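Local structure of MIP07328p (Drosophila melanogaster, 6FKK) at residues L192-F197 / R212-E217. The protein is semaphorin 1b, a cell-surface guidance cue with chemorepellent activity that binds semaphorin receptors, probably plexins, and here comprises its extracellular Sema and PSI domains. Residues are numbered along the deposited sequence; the frame is centred on the assembly and turned at random.
With NAG (2-acetamido-2-deoxy-beta-D-glucopyranose), chain E.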
# COMPACT_ATOMS: atom_id res chain seq x y z
N LEU A 192 10.64 14.89 8.49
CA LEU A 192 9.44 14.87 7.66
C LEU A 192 9.26 16.24 7.01
O LEU A 192 9.36 17.26 7.69
CB LEU A 192 8.20 14.51 8.49
CG LEU A 192 8.13 13.08 9.03
CD1 LEU A 192 6.99 12.93 10.01
CD2 LEU A 192 7.98 12.11 7.87
N ASN A 193 9.00 16.24 5.70
CA ASN A 193 8.88 17.47 4.91
C ASN A 193 7.62 17.37 4.06
O ASN A 193 7.68 16.92 2.92
CB ASN A 193 10.13 17.69 4.06
CG ASN A 193 10.24 19.11 3.54
OD1 ASN A 193 9.26 19.84 3.46
ND2 ASN A 193 11.46 19.50 3.18
N GLN A 194 6.49 17.82 4.61
CA GLN A 194 5.19 17.76 3.96
C GLN A 194 4.89 16.37 3.40
O GLN A 194 4.67 16.21 2.19
CB GLN A 194 5.09 18.81 2.87
CG GLN A 194 5.37 20.23 3.33
CD GLN A 194 5.04 21.26 2.28
OE1 GLN A 194 4.11 21.08 1.48
NE2 GLN A 194 5.79 22.36 2.26
N PRO A 195 4.85 15.34 4.24
CA PRO A 195 4.69 13.97 3.73
C PRO A 195 3.23 13.60 3.51
O PRO A 195 2.32 14.06 4.21
CB PRO A 195 5.31 13.12 4.83
CG PRO A 195 5.00 13.88 6.08
CD PRO A 195 5.04 15.35 5.70
N ASP A 196 3.01 12.74 2.51
CA ASP A 196 1.73 12.09 2.27
C ASP A 196 1.95 10.60 2.44
O ASP A 196 2.63 9.97 1.61
CB ASP A 196 1.19 12.42 0.88
CG ASP A 196 0.81 13.89 0.72
OD1 ASP A 196 0.98 14.66 1.69
OD2 ASP A 196 0.35 14.27 -0.37
N PHE A 197 1.40 10.03 3.50
CA PHE A 197 1.65 8.63 3.83
C PHE A 197 0.75 7.71 3.01
O PHE A 197 -0.41 8.04 2.71
CB PHE A 197 1.44 8.39 5.32
CG PHE A 197 2.34 9.20 6.20
CD1 PHE A 197 3.60 8.74 6.55
CD2 PHE A 197 1.94 10.44 6.68
CE1 PHE A 197 4.43 9.48 7.35
CE2 PHE A 197 2.77 11.19 7.49
CZ PHE A 197 4.02 10.71 7.82
N ARG A 212 5.60 9.73 0.57
CA ARG A 212 6.31 10.63 -0.32
C ARG A 212 6.41 11.99 0.35
O ARG A 212 5.51 12.40 1.10
CB ARG A 212 5.62 10.75 -1.68
CG ARG A 212 4.18 11.22 -1.60
CD ARG A 212 3.51 11.22 -2.97
NE ARG A 212 2.14 11.71 -2.92
CZ ARG A 212 1.08 10.94 -2.69
NH1 ARG A 212 1.24 9.63 -2.51
NH2 ARG A 212 -0.14 11.47 -2.66
N GLU A 213 7.51 12.70 0.10
CA GLU A 213 7.76 13.96 0.78
C GLU A 213 8.67 14.82 -0.08
O GLU A 213 9.27 14.35 -1.06
CB GLU A 213 8.39 13.73 2.16
CG GLU A 213 9.80 13.15 2.09
CD GLU A 213 10.53 13.24 3.42
OE1 GLU A 213 11.57 12.56 3.57
OE2 GLU A 213 10.07 13.98 4.31
N LEU A 214 8.78 16.09 0.30
CA LEU A 214 9.70 17.00 -0.36
C LEU A 214 11.14 16.63 -0.02
O LEU A 214 11.43 16.02 1.02
CB LEU A 214 9.43 18.44 0.06
CG LEU A 214 8.05 19.00 -0.33
CD1 LEU A 214 7.89 20.43 0.17
CD2 LEU A 214 7.84 18.91 -1.83
N SER A 215 12.05 16.99 -0.91
CA SER A 215 13.45 16.58 -0.82
C SER A 215 14.31 17.73 -0.33
O SER A 215 14.19 18.86 -0.81
CB SER A 215 13.96 16.09 -2.17
OG SER A 215 15.34 15.79 -2.10
N MET A 216 15.19 17.42 0.62
CA MET A 216 16.26 18.33 1.02
C MET A 216 17.59 17.97 0.38
O MET A 216 18.40 18.87 0.13
CB MET A 216 16.43 18.32 2.54
CG MET A 216 15.23 18.85 3.31
SD MET A 216 15.51 18.78 5.09
CE MET A 216 17.14 19.52 5.22
N GLU A 217 17.82 16.69 0.09
CA GLU A 217 19.11 16.24 -0.40
C GLU A 217 19.47 16.82 -1.76
O GLU A 217 20.64 16.79 -2.14
CB GLU A 217 19.14 14.71 -0.46
CG GLU A 217 18.00 14.09 -1.26
CD GLU A 217 18.05 12.58 -1.26
OE1 GLU A 217 19.10 12.02 -0.87
OE2 GLU A 217 17.05 11.95 -1.64
C1 NAG E . -1.96 15.25 4.65
C2 NAG E . -2.62 16.63 4.42
C3 NAG E . -1.57 17.70 4.11
C4 NAG E . -0.46 17.70 5.15
C5 NAG E . 0.13 16.30 5.24
C6 NAG E . 1.23 16.19 6.28
C7 NAG E . -3.34 16.31 2.07
C8 NAG E . -4.52 16.29 1.14
N2 NAG E . -3.62 16.56 3.36
O3 NAG E . -2.21 18.97 4.09
O4 NAG E . 0.55 18.62 4.78
O5 NAG E . -0.90 15.37 5.61
O6 NAG E . 2.01 17.37 6.34
O7 NAG E . -2.20 16.10 1.68
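Asp-196 and Arg-212 form an antiparallel hydrogen-bonded pair. Asp-196 N donates to Arg-212 O at 2.9 Å. The return bond, from Arg-212 N to Asp-196 O, is 3.2 Å, and its donor lies above the carbonyl plane. A third backbone bond runs from Leu-214 N to Asn-193 O at 3.0 Å. Between these bonds, Pro-195 CA makes a CA-H...O contact with Arg-212 O.

The charged contacts differ in kind. Glu-213 OE2 accepts a hydrogen bond from Asn-193 N at 2.9 Å. The N-H points at it rather obliquely, at 137°. The other oxygen, Glu-213 OE1, forms salt bridges with Lys-252 and Arg-228, so the carboxylate is held from both oxygens. Asp-196 OD2 and Arg-212 NH2 form a long salt bridge of 3.7 Å. The carboxylate and guanidinium planes are 79° apart, and no N-H is directed at the oxygen. Asp-196 CB lies over one guanidinium face, toward its rim. The Arg-212 chain is extended from CG to NE and reaches over Asp-196. Replacing Arg-212 by alanine is likely to leave the Asp-196 carboxylate without this positive charge and its CB without the guanidinium cover.

Van der Waals contacts gather at Leu-214, against the amides of Asn-193 and Gln-194. Its CB meets the Asn-193 amide at CG. With Asn-193 CG anti to the backbone N (chi1 -163°), the amide crosses the Leu-214 side chain at about a right angle, with ND2 toward Met-216 CG. Leu-214 CD1 approaches Gln-194 NE2 at 3.5 Å.

The N-acetylglucosamine sits beside Pro-195 and Asp-196 and belongs to the protein's own glycan. The contact lies at the open end of the beta hairpin of strands 196-203 and 206-214, within the Sema domain, a beta-propeller fold.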